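PDB 5LNB: ubiquitin-like-specific protease 2 from Saccharomyces cerevisiae, which cleaves SUMO from modified proteins as a thiol protease of the peptidase C48 family, the crystallised chain being the part that holds the catalytic domain. Local coordinates for residues 62-65 and 66-70; 222-225 and 226-230; 229-232 and 233-237. One frame throughout, in Å; residues are numbered along the deposited sequence.

Contact 1 of 3, residues 62-65 and 66-70; sequences IESS and IEKSI
A Schellman motif closes helix 51-67: the chain turns at S69, whose phi is positive, and I70 N comes back to S65 O at 3.0 Å while S69 N binds I66 O. The last regular turn leading into it is tied by the usual backbone bonds from I66 to I62, E67 to E63 and K68 to S64.

On the outer side a second, side-chain link spans the same turn. S64 OG lies anti to the backbone N (chi1 165°), beside its own carbonyl carbon, so that the CB-OG bond runs toward the helix end. K68 runs its chain back along the helix, CG passing S64 O at 3.3 Å, and a bend at its last torsion (chi4 68°) turns NZ in to donate to S64 OG at 2.8 Å. The ammonium thus joins the same two residues as the backbone bond from K68 N to S64 O, as a second link. With S64 replaced by an alanine, the K68 ammonium would probably lose this acceptor, and the end of its chain would be free to turn.

E67 lays its CG against E63 O at 3.1 Å, whereas the carboxylate of E63 is engaged by R73 and K59. S65 faces inward, its OG 3.6 Å from I70 CB and hydrogen-bonded to F227 O of helix 215-228. On the apolar flank I62 CG2 meets I66 CD1 at 4.3 Å, beside V76.

The chemistry is a division of labour. Carbonyls that the helix can no longer satisfy regularly are taken up by the reversed chain, one buried hydroxyl is spent on a neighbouring helix, and the partly exposed S64 and the exposed K68 add a polar link across the final turn.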
# COMPACT_ATOMS: atom_id res chain seq x y z
N ILE A 62 2.77 3.61 -7.06
CA ILE A 62 2.68 4.99 -6.60
C ILE A 62 3.68 5.86 -7.34
O ILE A 62 3.38 7.01 -7.69
CB ILE A 62 2.87 5.05 -5.08
CG1 ILE A 62 1.64 4.44 -4.40
CG2 ILE A 62 3.08 6.48 -4.63
CD1 ILE A 62 1.74 4.39 -2.89
N GLU A 63 4.87 5.33 -7.61
CA GLU A 63 5.84 6.06 -8.43
C GLU A 63 5.30 6.30 -9.83
O GLU A 63 5.53 7.36 -10.42
CB GLU A 63 7.16 5.30 -8.47
CG GLU A 63 7.89 5.30 -7.14
CD GLU A 63 8.55 6.65 -6.85
OE1 GLU A 63 9.00 7.32 -7.81
OE2 GLU A 63 8.62 7.05 -5.65
N SER A 64 4.60 5.31 -10.39
CA SER A 64 3.97 5.50 -11.69
C SER A 64 2.99 6.66 -11.64
O SER A 64 2.95 7.49 -12.55
CB SER A 64 3.27 4.22 -12.13
OG SER A 64 2.38 4.45 -13.20
N SER A 65 2.20 6.73 -10.57
CA SER A 65 1.26 7.83 -10.38
C SER A 65 1.99 9.16 -10.30
O SER A 65 1.52 10.18 -10.83
CB SER A 65 0.42 7.59 -9.13
OG SER A 65 -0.39 8.70 -8.83
N ILE A 66 3.15 9.18 -9.63
CA ILE A 66 3.92 10.42 -9.56
C ILE A 66 4.49 10.77 -10.93
O ILE A 66 4.48 11.94 -11.33
CB ILE A 66 5.03 10.30 -8.49
CG1 ILE A 66 4.39 10.21 -7.09
CG2 ILE A 66 6.05 11.46 -8.62
CD1 ILE A 66 5.33 9.83 -5.98
N GLU A 67 4.98 9.77 -11.68
CA GLU A 67 5.54 10.03 -13.01
C GLU A 67 4.50 10.67 -13.92
O GLU A 67 4.83 11.54 -14.74
CB GLU A 67 6.05 8.74 -13.65
CG GLU A 67 7.17 8.04 -12.92
CD GLU A 67 7.52 6.69 -13.55
OE1 GLU A 67 7.56 5.66 -12.83
OE2 GLU A 67 7.73 6.65 -14.79
N LYS A 68 3.25 10.23 -13.83
CA LYS A 68 2.20 10.75 -14.69
C LYS A 68 1.63 12.07 -14.20
O LYS A 68 0.69 12.59 -14.82
CB LYS A 68 1.08 9.72 -14.83
CG LYS A 68 1.53 8.39 -15.40
CD LYS A 68 0.33 7.51 -15.73
CE LYS A 68 0.75 6.27 -16.52
NZ LYS A 68 1.56 5.33 -15.70
N SER A 69 2.17 12.64 -13.13
CA SER A 69 1.66 13.88 -12.53
C SER A 69 0.21 13.72 -12.10
O SER A 69 -0.53 14.70 -12.05
CB SER A 69 1.79 15.07 -13.48
OG SER A 69 2.93 14.93 -14.31
N ILE A 70 -0.21 12.50 -11.79
CA ILE A 70 -1.52 12.32 -11.18
C ILE A 70 -1.50 12.87 -9.76
O ILE A 70 -2.47 13.47 -9.29
CB ILE A 70 -1.93 10.84 -11.21
CG1 ILE A 70 -2.07 10.36 -12.66
CG2 ILE A 70 -3.22 10.62 -10.43
CD1 ILE A 70 -2.36 8.88 -12.77

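Contact 2 of 3, residues 222-225 and 226-230; sequences NIRK and FFENP
I223 and F227, one turn apart on helix 215-228, form the tightly packed half of this contact. Their side chains lie next to each other and point the same way, with I223 CG2 3.9 Å from F227 CD2. The same ring carbon also sits 3.4 Å from I223 O, which approaches the ring edge near its plane. F226, with CG anti to its backbone N (chi1 180°), brings CD1 3.5 Å above the centre of the F227 ring, so that this ring is held at an edge by one residue and on a face by another.

The solvent side is built differently. Here E228 reaches back with an extended chain between two cationic residues, and both links are slack. R224 NE stands a long 3.6 Å from E228 OE2, guanidinium and carboxylate planes 78° apart, an oblique meeting rather than a paired one. K225, folded at chi2 and chi3, brings NZ to 3.3 Å from E228 OE1, a weak bond; its stronger partner is D257. The backbone slackens too: E228 N reaches K225 O from well above the carbonyl plane, and its bond to R224 O is weak. R224, K225 and E228 thus form a salt-bridge network whose links are long or weak.

The packed face is turned to the interior. I223 and F227 rest against T58 and I62 of helix 51-67 and V114 of strand 112-119, while F226 touches I127 of strand 122-129 and meets the Y112 ring edge-to-face, so that this face packs against both helix 51-67 and the mixed sheet.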
# COMPACT_ATOMS: atom_id res chain seq x y z
N ASN A 222 -5.81 -2.62 -5.51
CA ASN A 222 -6.65 -1.57 -4.94
C ASN A 222 -5.86 -0.29 -4.76
O ASN A 222 -6.34 0.80 -5.10
CB ASN A 222 -7.26 -2.05 -3.62
CG ASN A 222 -8.32 -3.13 -3.82
OD1 ASN A 222 -8.91 -3.25 -4.90
ND2 ASN A 222 -8.57 -3.91 -2.78
N ILE A 223 -4.63 -0.40 -4.25
CA ILE A 223 -3.76 0.77 -4.15
C ILE A 223 -3.47 1.32 -5.54
O ILE A 223 -3.52 2.53 -5.77
CB ILE A 223 -2.47 0.41 -3.39
CG1 ILE A 223 -2.80 0.20 -1.90
CG2 ILE A 223 -1.41 1.48 -3.60
CD1 ILE A 223 -1.66 -0.30 -1.05
N ARG A 224 -3.16 0.44 -6.49
CA ARG A 224 -2.92 0.88 -7.85
C ARG A 224 -4.10 1.66 -8.40
O ARG A 224 -3.93 2.73 -8.99
CB ARG A 224 -2.62 -0.32 -8.75
CG ARG A 224 -2.46 0.06 -10.21
CD ARG A 224 -2.19 -1.14 -11.09
NE ARG A 224 -2.01 -0.74 -12.47
CZ ARG A 224 -1.92 -1.59 -13.49
NH1 ARG A 224 -2.01 -2.90 -13.28
NH2 ARG A 224 -1.76 -1.13 -14.73
N LYS A 225 -5.32 1.13 -8.21
CA LYS A 225 -6.50 1.83 -8.71
C LYS A 225 -6.66 3.18 -8.03
O LYS A 225 -6.95 4.19 -8.68
CB LYS A 225 -7.74 0.97 -8.52
CG LYS A 225 -9.04 1.66 -8.91
CD LYS A 225 -9.08 2.02 -10.39
CE LYS A 225 -8.83 0.78 -11.25
NZ LYS A 225 -9.15 1.03 -12.70
N PHE A 226 -6.48 3.23 -6.71
CA PHE A 226 -6.62 4.49 -5.98
C PHE A 226 -5.74 5.58 -6.60
O PHE A 226 -6.20 6.71 -6.80
CB PHE A 226 -6.27 4.28 -4.50
CG PHE A 226 -6.38 5.53 -3.67
CD1 PHE A 226 -5.32 6.44 -3.60
CD2 PHE A 226 -7.54 5.81 -2.95
CE1 PHE A 226 -5.42 7.60 -2.83
CE2 PHE A 226 -7.65 6.96 -2.17
CZ PHE A 226 -6.58 7.86 -2.12
N PHE A 227 -4.50 5.25 -6.94
CA PHE A 227 -3.55 6.26 -7.40
C PHE A 227 -3.58 6.48 -8.90
O PHE A 227 -2.84 7.34 -9.40
CB PHE A 227 -2.15 5.91 -6.93
CG PHE A 227 -1.92 6.24 -5.49
CD1 PHE A 227 -1.64 7.54 -5.11
CD2 PHE A 227 -2.03 5.26 -4.52
CE1 PHE A 227 -1.46 7.85 -3.77
CE2 PHE A 227 -1.84 5.56 -3.19
CZ PHE A 227 -1.56 6.86 -2.81
N GLU A 228 -4.43 5.78 -9.64
CA GLU A 228 -4.76 6.28 -10.97
C GLU A 228 -5.67 7.51 -10.91
O GLU A 228 -5.67 8.30 -11.85
CB GLU A 228 -5.38 5.16 -11.81
CG GLU A 228 -4.42 3.99 -11.99
CD GLU A 228 -5.01 2.80 -12.74
OE1 GLU A 228 -6.26 2.62 -12.73
OE2 GLU A 228 -4.21 2.04 -13.33
N ASN A 229 -6.42 7.69 -9.81
CA ASN A 229 -7.25 8.88 -9.61
C ASN A 229 -7.75 8.93 -8.17
O ASN A 229 -8.84 8.43 -7.86
CB ASN A 229 -8.42 8.91 -10.59
CG ASN A 229 -9.18 10.24 -10.56
OD1 ASN A 229 -9.21 10.92 -9.54
ND2 ASN A 229 -9.81 10.59 -11.67
N PRO A 230 -6.97 9.53 -7.25
CA PRO A 230 -7.35 9.49 -5.83
C PRO A 230 -8.63 10.24 -5.51
O PRO A 230 -9.49 9.72 -4.79
CB PRO A 230 -6.13 10.13 -5.15
CG PRO A 230 -5.00 9.85 -6.09
CD PRO A 230 -5.60 10.01 -7.45

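Contact 3 of 3, residues 229-232 and 233-237; sequences NPVE and TIDVW
An N-cap opens helix 230-238, and the bonds between N229 and the first turn beyond it are the substance of this local contact, set just after helix 215-228 in the catalytic domain. N229 OD1 accepts from E232 N at 2.9 Å, the N-H pointing well at the oxygen (161°) although the donor stands above the amide plane. The backbone oxygen of N229 is gripped twice, by T233 N at 2.9 Å and by T233 OG1 at 2.7 Å. T233 can do both because its OG1 is turned beside its own backbone N (chi1 -51°), back toward the start of the helix; the hydroxyl arrives from above the carbonyl plane, while the N-H comes in almost straight ahead. Y255 OH of helix 245-255 also bonds to T233 OG1 and to E232 OE1, linking the cap to its neighbour.

Past the cap the regular pattern takes over, with I234 N on P230 O and I234 CG1 lying 3.2 Å from that oxygen. On the exposed side V231 and D235 run alongside each other. Inside, T233 CG2 sits 3.9 Å above one face of the W237 indole, toward its rim.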
# COMPACT_ATOMS: atom_id res chain seq x y z
N ASN A 229 -6.42 7.69 -9.81
CA ASN A 229 -7.25 8.88 -9.61
C ASN A 229 -7.75 8.93 -8.17
O ASN A 229 -8.84 8.43 -7.86
CB ASN A 229 -8.42 8.91 -10.59
CG ASN A 229 -9.18 10.24 -10.56
OD1 ASN A 229 -9.21 10.92 -9.54
ND2 ASN A 229 -9.81 10.59 -11.67
N PRO A 230 -6.97 9.53 -7.25
CA PRO A 230 -7.35 9.49 -5.83
C PRO A 230 -8.63 10.24 -5.51
O PRO A 230 -9.49 9.72 -4.79
CB PRO A 230 -6.13 10.13 -5.15
CG PRO A 230 -5.00 9.85 -6.09
CD PRO A 230 -5.60 10.01 -7.45
N VAL A 231 -8.78 11.46 -6.03
CA VAL A 231 -10.00 12.22 -5.76
C VAL A 231 -11.23 11.43 -6.19
O VAL A 231 -12.21 11.31 -5.44
CB VAL A 231 -9.95 13.59 -6.45
CG1 VAL A 231 -11.32 14.28 -6.38
CG2 VAL A 231 -8.84 14.46 -5.86
N GLU A 232 -11.19 10.85 -7.39
CA GLU A 232 -12.34 10.09 -7.87
C GLU A 232 -12.58 8.85 -7.02
O GLU A 232 -13.73 8.53 -6.68
CB GLU A 232 -12.15 9.71 -9.33
CG GLU A 232 -13.35 9.01 -9.93
CD GLU A 232 -13.13 8.64 -11.39
OE1 GLU A 232 -12.19 7.86 -11.68
OE2 GLU A 232 -13.88 9.14 -12.24
N THR A 233 -11.51 8.14 -6.65
CA THR A 233 -11.68 6.94 -5.83
C THR A 233 -12.27 7.31 -4.47
O THR A 233 -13.16 6.62 -3.97
CB THR A 233 -10.35 6.21 -5.66
OG1 THR A 233 -9.75 6.02 -6.95
CG2 THR A 233 -10.57 4.86 -4.98
N ILE A 234 -11.77 8.39 -3.87
CA ILE A 234 -12.33 8.83 -2.60
C ILE A 234 -13.82 9.10 -2.73
O ILE A 234 -14.62 8.74 -1.86
CB ILE A 234 -11.56 10.05 -2.08
CG1 ILE A 234 -10.13 9.65 -1.67
CG2 ILE A 234 -12.30 10.69 -0.92
CD1 ILE A 234 -9.22 10.86 -1.34
N ASP A 235 -14.23 9.71 -3.85
CA ASP A 235 -15.64 10.02 -4.05
C ASP A 235 -16.46 8.75 -4.22
O ASP A 235 -17.58 8.65 -3.70
CB ASP A 235 -15.81 10.96 -5.24
CG ASP A 235 -15.56 12.41 -4.88
OD1 ASP A 235 -15.89 12.80 -3.73
OD2 ASP A 235 -15.03 13.18 -5.72
N VAL A 236 -15.93 7.76 -4.94
CA VAL A 236 -16.64 6.49 -5.10
C VAL A 236 -16.91 5.86 -3.74
O VAL A 236 -18.05 5.47 -3.44
CB VAL A 236 -15.84 5.53 -6.00
CG1 VAL A 236 -16.50 4.15 -6.04
CG2 VAL A 236 -15.74 6.11 -7.41
N TRP A 237 -15.88 5.74 -2.91
CA TRP A 237 -16.06 5.21 -1.56
C TRP A 237 -17.02 6.06 -0.75
O TRP A 237 -17.90 5.53 -0.06
CB TRP A 237 -14.71 5.11 -0.86
CG TRP A 237 -13.86 4.01 -1.35
CD1 TRP A 237 -14.28 2.86 -1.97
CD2 TRP A 237 -12.43 3.92 -1.26
NE1 TRP A 237 -13.20 2.07 -2.28
CE2 TRP A 237 -12.05 2.70 -1.86
CE3 TRP A 237 -11.43 4.75 -0.74
CZ2 TRP A 237 -10.72 2.29 -1.93
CZ3 TRP A 237 -10.12 4.35 -0.82
CH2 TRP A 237 -9.77 3.13 -1.41

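In the fold
The three contacts follow one another along the chain within the Ulp1-type catalytic domain: contact 1 at the end of helix 51-67, contact 2 at the end of helix 215-228, contact 3 at the start of helix 230-238. Contacts 2 and 3 share N229 and P230, and their centres lie about 8 Å apart; F226 CE2 touches I234 CG1 at 3.7 Å. Contact 1 has its centre about 10 Å from that of contact 2 and about 16 Å from that of contact 3. I62 packs on F227, I70 on P230, and the S65 OG to F227 O hydrogen bond is the polar tie, so that the end of helix 51-67 packs against the junction of two consecutive helices within the domain.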